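Local coordinates for Pyrimidine/purine nucleoside phosphorylase (Acinetobacter sp. ADP1, PDB 3HQX), which probably catalyses the reversible phosphorolysis of diverse purine and pyrimidine nucleosides to free bases and ribose 1-phosphate, at residues E54-C68 and F81-F95. Sequence-based numbering, arbitrary orientation.
Sequences ETHVPERMEIISGEC and FRAGQSFYVPGNSLF
M61 lays its CB over one face of the F87 ring, a CH-pi contact 3.5 Å from the ring centroid, while F87 turns an edge to F95: its CE1 sits over one face of the F95 ring, and F95 CE1 lies in the F87 plane at that edge. M61 is selenomethionine here; the bend at chi2 places SE obliquely beside the F95 ring, a Met-aromatic contact, and the bend at chi3 carries CE to F95 CZ as well. F81 receives F87 CD2 over a face, and I63 packs CG1 against F81 CB. These large apolar groups suit the interior between the two sheets of the cupin-like fold, where V70 of strand 67-72 also touches all three phenylalanines.

Strands 59-63 and 86-89 pair antiparallel, with two backbone bonds each at E59-V89 and M61-F87; C68 and F81 pair likewise in the second sheet. Opposite the aromatic face, R60 bends at chi3 (66°) to bring NH1 to S86 OG at 2.9 Å, the hydroxyl lying in the guanidinium plane.

At one end, T55 OG1 donates to P90 O at 2.7 Å and accepts from S93 N at 2.9 Å, a double role that suits a buried hydroxyl; G91 leaves room for H56 O and P58. At the other, R82 NE and NH2 grip E67 OE1 side-on, NE at 2.8 Å, both from the same face of the carboxylate, whose OE2 pairs with R69.

The chemistry is thus divided: apolar packing closes the interior, backbone bonds fix the strand register, polar side chains tie the ends and the outer face, and R82 and R69 probably stabilise E67 as a carboxylate.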
loop_
_atom_site.group_PDB
_atom_site.type_symbol
_atom_site.label_atom_id
_atom_site.label_comp_id
_atom_site.label_asym_id
_atom_site.label_seq_id
_atom_site.Cartn_x
_atom_site.Cartn_y
_atom_site.Cartn_z
ATOM N N GLU A 54 -13.607 4.069 -12.288
ATOM C CA GLU A 54 -14.644 5.035 -12.672
ATOM C C GLU A 54 -14.562 6.302 -11.830
ATOM O O GLU A 54 -14.322 6.253 -10.590
ATOM C CB GLU A 54 -16.053 4.382 -12.619
ATOM C CG GLU A 54 -16.123 3.159 -13.527
ATOM C CD GLU A 54 -17.500 2.525 -13.619
ATOM O OE1 GLU A 54 -18.447 3.159 -13.139
ATOM O OE2 GLU A 54 -17.607 1.381 -14.161
ATOM N N THR A 55 -14.700 7.454 -12.471
ATOM C CA THR A 55 -14.532 8.710 -11.757
ATOM C C THR A 55 -15.848 9.428 -11.561
ATOM O O THR A 55 -16.693 9.375 -12.429
ATOM C CB THR A 55 -13.608 9.643 -12.560
ATOM O OG1 THR A 55 -14.166 9.851 -13.877
ATOM C CG2 THR A 55 -12.253 9.028 -12.666
ATOM N N HIS A 56 -16.021 10.064 -10.401
ATOM C CA HIS A 56 -17.072 11.054 -10.201
ATOM C C HIS A 56 -16.425 12.416 -10.458
ATOM O O HIS A 56 -16.632 12.994 -11.510
ATOM C CB HIS A 56 -17.672 10.888 -8.824
ATOM C CG HIS A 56 -18.440 9.616 -8.671
ATOM N ND1 HIS A 56 -19.123 9.293 -7.521
ATOM C CD2 HIS A 56 -18.678 8.609 -9.548
ATOM C CE1 HIS A 56 -19.731 8.128 -7.686
ATOM N NE2 HIS A 56 -19.448 7.677 -8.898
ATOM N N VAL A 57 -15.560 12.886 -9.572
ATOM C CA VAL A 57 -14.852 14.136 -9.827
ATOM C C VAL A 57 -13.640 13.851 -10.739
ATOM O O VAL A 57 -13.186 12.738 -10.831
ATOM C CB VAL A 57 -14.393 14.841 -8.509
ATOM C CG1 VAL A 57 -15.614 15.120 -7.594
ATOM C CG2 VAL A 57 -13.333 14.034 -7.771
ATOM N N PRO A 58 -13.174 14.849 -11.473
ATOM C CA PRO A 58 -11.982 14.631 -12.308
ATOM C C PRO A 58 -10.771 14.227 -11.476
ATOM O O PRO A 58 -10.683 14.611 -10.315
ATOM C CB PRO A 58 -11.736 15.998 -12.883
ATOM C CG PRO A 58 -13.037 16.632 -12.905
ATOM C CD PRO A 58 -13.761 16.178 -11.697
ATOM N N GLU A 59 -9.793 13.557 -12.107
ATOM C CA GLU A 59 -8.660 13.015 -11.419
ATOM C C GLU A 59 -7.405 13.230 -12.265
ATOM O O GLU A 59 -7.483 13.180 -13.470
ATOM C CB GLU A 59 -8.853 11.490 -11.194
ATOM C CG GLU A 59 -9.819 11.156 -10.111
ATOM C CD GLU A 59 -10.022 9.649 -9.943
ATOM O OE1 GLU A 59 -9.357 8.855 -10.657
ATOM O OE2 GLU A 59 -10.895 9.274 -9.154
ATOM N N ARG A 60 -6.261 13.455 -11.623
ATOM C CA ARG A 60 -4.977 13.289 -12.305
ATOM C C ARG A 60 -4.224 12.109 -11.692
ATOM O O ARG A 60 -4.029 12.064 -10.497
ATOM C CB ARG A 60 -4.109 14.551 -12.247
ATOM C CG ARG A 60 -2.764 14.394 -12.853
ATOM C CD ARG A 60 -1.987 15.709 -12.916
ATOM N NE ARG A 60 -1.616 16.286 -11.604
ATOM C CZ ARG A 60 -0.432 16.160 -10.995
ATOM N NH1 ARG A 60 0.523 15.380 -11.479
ATOM N NH2 ARG A 60 -0.198 16.811 -9.838
HETATM N N MSE A 61 -3.842 11.161 -12.539
HETATM C CA MSE A 61 -3.046 10.011 -12.135
HETATM C C MSE A 61 -1.591 10.292 -12.473
HETATM O O MSE A 61 -1.249 10.559 -13.632
HETATM C CB MSE A 61 -3.501 8.776 -12.895
HETATM C CG MSE A 61 -4.781 8.182 -12.369
HETATM SE SE MSE A 61 -4.559 7.213 -10.718
HETATM C CE MSE A 61 -3.619 5.650 -11.521
ATOM N N GLU A 62 -0.751 10.322 -11.450
ATOM C CA GLU A 62 0.665 10.592 -11.598
ATOM C C GLU A 62 1.396 9.284 -11.363
ATOM O O GLU A 62 1.217 8.663 -10.312
ATOM C CB GLU A 62 1.104 11.634 -10.544
ATOM C CG GLU A 62 2.617 11.900 -10.538
ATOM C CD GLU A 62 3.083 12.812 -9.439
ATOM O OE1 GLU A 62 2.262 13.277 -8.606
ATOM O OE2 GLU A 62 4.312 13.077 -9.412
ATOM N N ILE A 63 2.261 8.906 -12.305
ATOM C CA ILE A 63 3.041 7.700 -12.129
ATOM C C ILE A 63 4.295 8.071 -11.354
ATOM O O ILE A 63 5.092 8.901 -11.785
ATOM C CB ILE A 63 3.393 7.028 -13.472
ATOM C CG1 ILE A 63 2.127 6.689 -14.326
ATOM C CG2 ILE A 63 4.181 5.733 -13.232
ATOM C CD1 ILE A 63 0.967 6.045 -13.535
ATOM N N ILE A 64 4.484 7.382 -10.253
ATOM C CA ILE A 64 5.629 7.538 -9.357
ATOM C C ILE A 64 6.778 6.536 -9.729
ATOM O O ILE A 64 7.959 6.903 -9.654
ATOM C CB ILE A 64 5.203 7.367 -7.847
ATOM C CG1 ILE A 64 4.224 8.450 -7.387
ATOM C CG2 ILE A 64 6.457 7.293 -6.937
ATOM C CD1 ILE A 64 4.625 9.875 -7.662
ATOM N N SER A 65 6.393 5.294 -10.078
ATOM C CA SER A 65 7.304 4.246 -10.477
ATOM C C SER A 65 6.634 3.278 -11.422
ATOM O O SER A 65 5.481 2.895 -11.196
ATOM C CB SER A 65 7.798 3.518 -9.256
ATOM O OG SER A 65 8.769 2.503 -9.597
ATOM N N GLY A 66 7.348 2.876 -12.474
ATOM C CA GLY A 66 6.815 1.876 -13.383
ATOM C C GLY A 66 6.351 2.438 -14.691
ATOM O O GLY A 66 6.682 3.579 -15.097
ATOM N N GLU A 67 5.604 1.594 -15.362
ATOM C CA GLU A 67 5.176 1.790 -16.748
ATOM C C GLU A 67 3.786 1.215 -16.852
ATOM O O GLU A 67 3.549 0.088 -16.368
ATOM C CB GLU A 67 6.085 1.009 -17.703
ATOM C CG GLU A 67 5.615 0.996 -19.166
ATOM C CD GLU A 67 6.583 0.331 -20.049
ATOM O OE1 GLU A 67 7.781 0.648 -19.989
ATOM O OE2 GLU A 67 6.150 -0.570 -20.803
ATOM N N CYS A 68 2.867 1.952 -17.478
ATOM C CA CYS A 68 1.503 1.404 -17.690
ATOM C C CYS A 68 0.980 1.796 -19.048
ATOM O O CYS A 68 1.463 2.717 -19.673
ATOM C CB CYS A 68 0.504 1.862 -16.591
ATOM S SG CYS A 68 0.302 3.622 -16.469
ATOM N N PHE A 81 2.421 5.463 -20.276
ATOM C CA PHE A 81 2.928 6.385 -19.274
ATOM C C PHE A 81 4.001 5.725 -18.466
ATOM O O PHE A 81 3.859 4.547 -18.077
ATOM C CB PHE A 81 1.776 6.820 -18.360
ATOM C CG PHE A 81 0.682 7.490 -19.101
ATOM C CD1 PHE A 81 0.789 8.810 -19.494
ATOM C CD2 PHE A 81 -0.411 6.772 -19.537
ATOM C CE1 PHE A 81 -0.211 9.408 -20.256
ATOM C CE2 PHE A 81 -1.396 7.381 -20.294
ATOM C CZ PHE A 81 -1.295 8.681 -20.651
ATOM N N ARG A 82 5.044 6.493 -18.159
ATOM C CA ARG A 82 6.139 6.032 -17.304
ATOM C C ARG A 82 6.339 7.001 -16.160
ATOM O O ARG A 82 5.731 8.094 -16.092
ATOM C CB ARG A 82 7.439 5.838 -18.098
ATOM C CG ARG A 82 7.401 4.706 -19.089
ATOM C CD ARG A 82 8.698 4.498 -19.907
ATOM N NE ARG A 82 8.600 3.264 -20.678
ATOM C CZ ARG A 82 8.773 3.132 -21.997
ATOM N NH1 ARG A 82 9.066 4.184 -22.756
ATOM N NH2 ARG A 82 8.666 1.918 -22.539
ATOM N N ALA A 83 7.201 6.605 -15.228
ATOM C CA ALA A 83 7.444 7.422 -14.058
ATOM C C ALA A 83 7.768 8.871 -14.397
ATOM O O ALA A 83 8.590 9.185 -15.307
ATOM C CB ALA A 83 8.571 6.803 -13.171
ATOM N N GLY A 84 7.055 9.759 -13.699
ATOM C CA GLY A 84 7.186 11.176 -13.878
ATOM C C GLY A 84 6.088 11.788 -14.734
ATOM O O GLY A 84 5.916 13.005 -14.754
ATOM N N GLN A 85 5.362 10.956 -15.438
ATOM C CA GLN A 85 4.279 11.405 -16.293
ATOM C C GLN A 85 2.947 11.265 -15.591
ATOM O O GLN A 85 2.788 10.422 -14.708
ATOM C CB GLN A 85 4.315 10.573 -17.556
ATOM C CG GLN A 85 5.575 10.794 -18.348
ATOM C CD GLN A 85 5.634 10.027 -19.653
ATOM O OE1 GLN A 85 5.262 8.849 -19.714
ATOM N NE2 GLN A 85 6.227 10.666 -20.694
ATOM N N SER A 86 1.989 12.078 -16.023
ATOM C CA SER A 86 0.624 12.058 -15.541
ATOM C C SER A 86 -0.370 11.926 -16.665
ATOM O O SER A 86 -0.062 12.202 -17.862
ATOM C CB SER A 86 0.294 13.333 -14.753
ATOM O OG SER A 86 1.096 13.448 -13.589
ATOM N N PHE A 87 -1.586 11.482 -16.298
ATOM C CA PHE A 87 -2.719 11.587 -17.206
ATOM C C PHE A 87 -3.946 12.118 -16.474
ATOM O O PHE A 87 -4.077 11.981 -15.273
ATOM C CB PHE A 87 -3.007 10.289 -17.975
ATOM C CG PHE A 87 -3.370 9.110 -17.130
ATOM C CD1 PHE A 87 -4.704 8.888 -16.771
ATOM C CD2 PHE A 87 -2.407 8.214 -16.686
ATOM C CE1 PHE A 87 -5.053 7.748 -16.012
ATOM C CE2 PHE A 87 -2.726 7.146 -15.935
ATOM C CZ PHE A 87 -4.055 6.897 -15.590
ATOM N N TYR A 88 -4.806 12.775 -17.244
ATOM C CA TYR A 88 -6.022 13.386 -16.711
ATOM C C TYR A 88 -7.235 12.555 -17.086
ATOM O O TYR A 88 -7.372 12.169 -18.241
ATOM C CB TYR A 88 -6.170 14.797 -17.285
ATOM C CG TYR A 88 -7.414 15.518 -16.860
ATOM C CD1 TYR A 88 -7.491 16.135 -15.624
ATOM C CD2 TYR A 88 -8.516 15.579 -17.710
ATOM C CE1 TYR A 88 -8.652 16.795 -15.221
ATOM C CE2 TYR A 88 -9.685 16.246 -17.327
ATOM C CZ TYR A 88 -9.742 16.845 -16.088
ATOM O OH TYR A 88 -10.903 17.536 -15.721
ATOM N N VAL A 89 -8.139 12.360 -16.119
ATOM C CA VAL A 89 -9.391 11.657 -16.363
ATOM C C VAL A 89 -10.510 12.613 -16.028
ATOM O O VAL A 89 -10.601 13.103 -14.915
ATOM C CB VAL A 89 -9.482 10.375 -15.515
ATOM C CG1 VAL A 89 -10.709 9.505 -15.927
ATOM C CG2 VAL A 89 -8.125 9.572 -15.600
ATOM N N PRO A 90 -11.370 12.903 -17.018
ATOM C CA PRO A 90 -12.518 13.734 -16.709
ATOM C C PRO A 90 -13.427 13.159 -15.632
ATOM O O PRO A 90 -13.408 11.958 -15.367
ATOM C CB PRO A 90 -13.271 13.836 -18.045
ATOM C CG PRO A 90 -12.563 12.946 -19.023
ATOM C CD PRO A 90 -11.409 12.309 -18.359
ATOM N N GLY A 91 -14.219 14.037 -15.033
ATOM C CA GLY A 91 -15.261 13.610 -14.093
ATOM C C GLY A 91 -16.306 12.796 -14.831
ATOM O O GLY A 91 -16.448 12.890 -16.050
ATOM N N ASN A 92 -17.034 11.973 -14.092
ATOM C CA ASN A 92 -18.072 11.114 -14.662
ATOM C C ASN A 92 -17.597 10.266 -15.825
ATOM O O ASN A 92 -18.284 10.105 -16.798
ATOM C CB ASN A 92 -19.284 11.936 -15.074
ATOM C CG ASN A 92 -19.890 12.689 -13.927
ATOM O OD1 ASN A 92 -19.911 12.213 -12.782
ATOM N ND2 ASN A 92 -20.424 13.870 -14.229
ATOM N N SER A 93 -16.397 9.729 -15.720
ATOM C CA SER A 93 -15.822 8.969 -16.801
ATOM C C SER A 93 -15.138 7.737 -16.205
ATOM O O SER A 93 -15.551 7.263 -15.123
ATOM C CB SER A 93 -14.847 9.871 -17.576
ATOM O OG SER A 93 -14.416 9.273 -18.782
ATOM N N LEU A 94 -14.148 7.216 -16.925
ATOM C CA LEU A 94 -13.436 5.998 -16.552
ATOM C C LEU A 94 -12.101 5.883 -17.275
ATOM O O LEU A 94 -11.822 6.592 -18.258
ATOM C CB LEU A 94 -14.256 4.736 -16.866
ATOM C CG LEU A 94 -14.555 4.292 -18.306
ATOM C CD1 LEU A 94 -13.401 3.733 -18.959
ATOM C CD2 LEU A 94 -15.641 3.217 -18.312
ATOM N N PHE A 95 -11.288 4.970 -16.774
ATOM C CA PHE A 95 -10.058 4.578 -17.433
ATOM C C PHE A 95 -9.783 3.110 -17.172
ATOM O O PHE A 95 -10.254 2.577 -16.178
ATOM C CB PHE A 95 -8.881 5.509 -17.050
ATOM C CG PHE A 95 -8.393 5.398 -15.625
ATOM C CD1 PHE A 95 -7.338 4.575 -15.331
ATOM C CD2 PHE A 95 -8.936 6.132 -14.617
ATOM C CE1 PHE A 95 -6.805 4.506 -14.076
ATOM C CE2 PHE A 95 -8.389 6.067 -13.336
ATOM C CZ PHE A 95 -7.341 5.233 -13.081
HETATM O O HOH W 1 -18.265 7.469 -13.706
#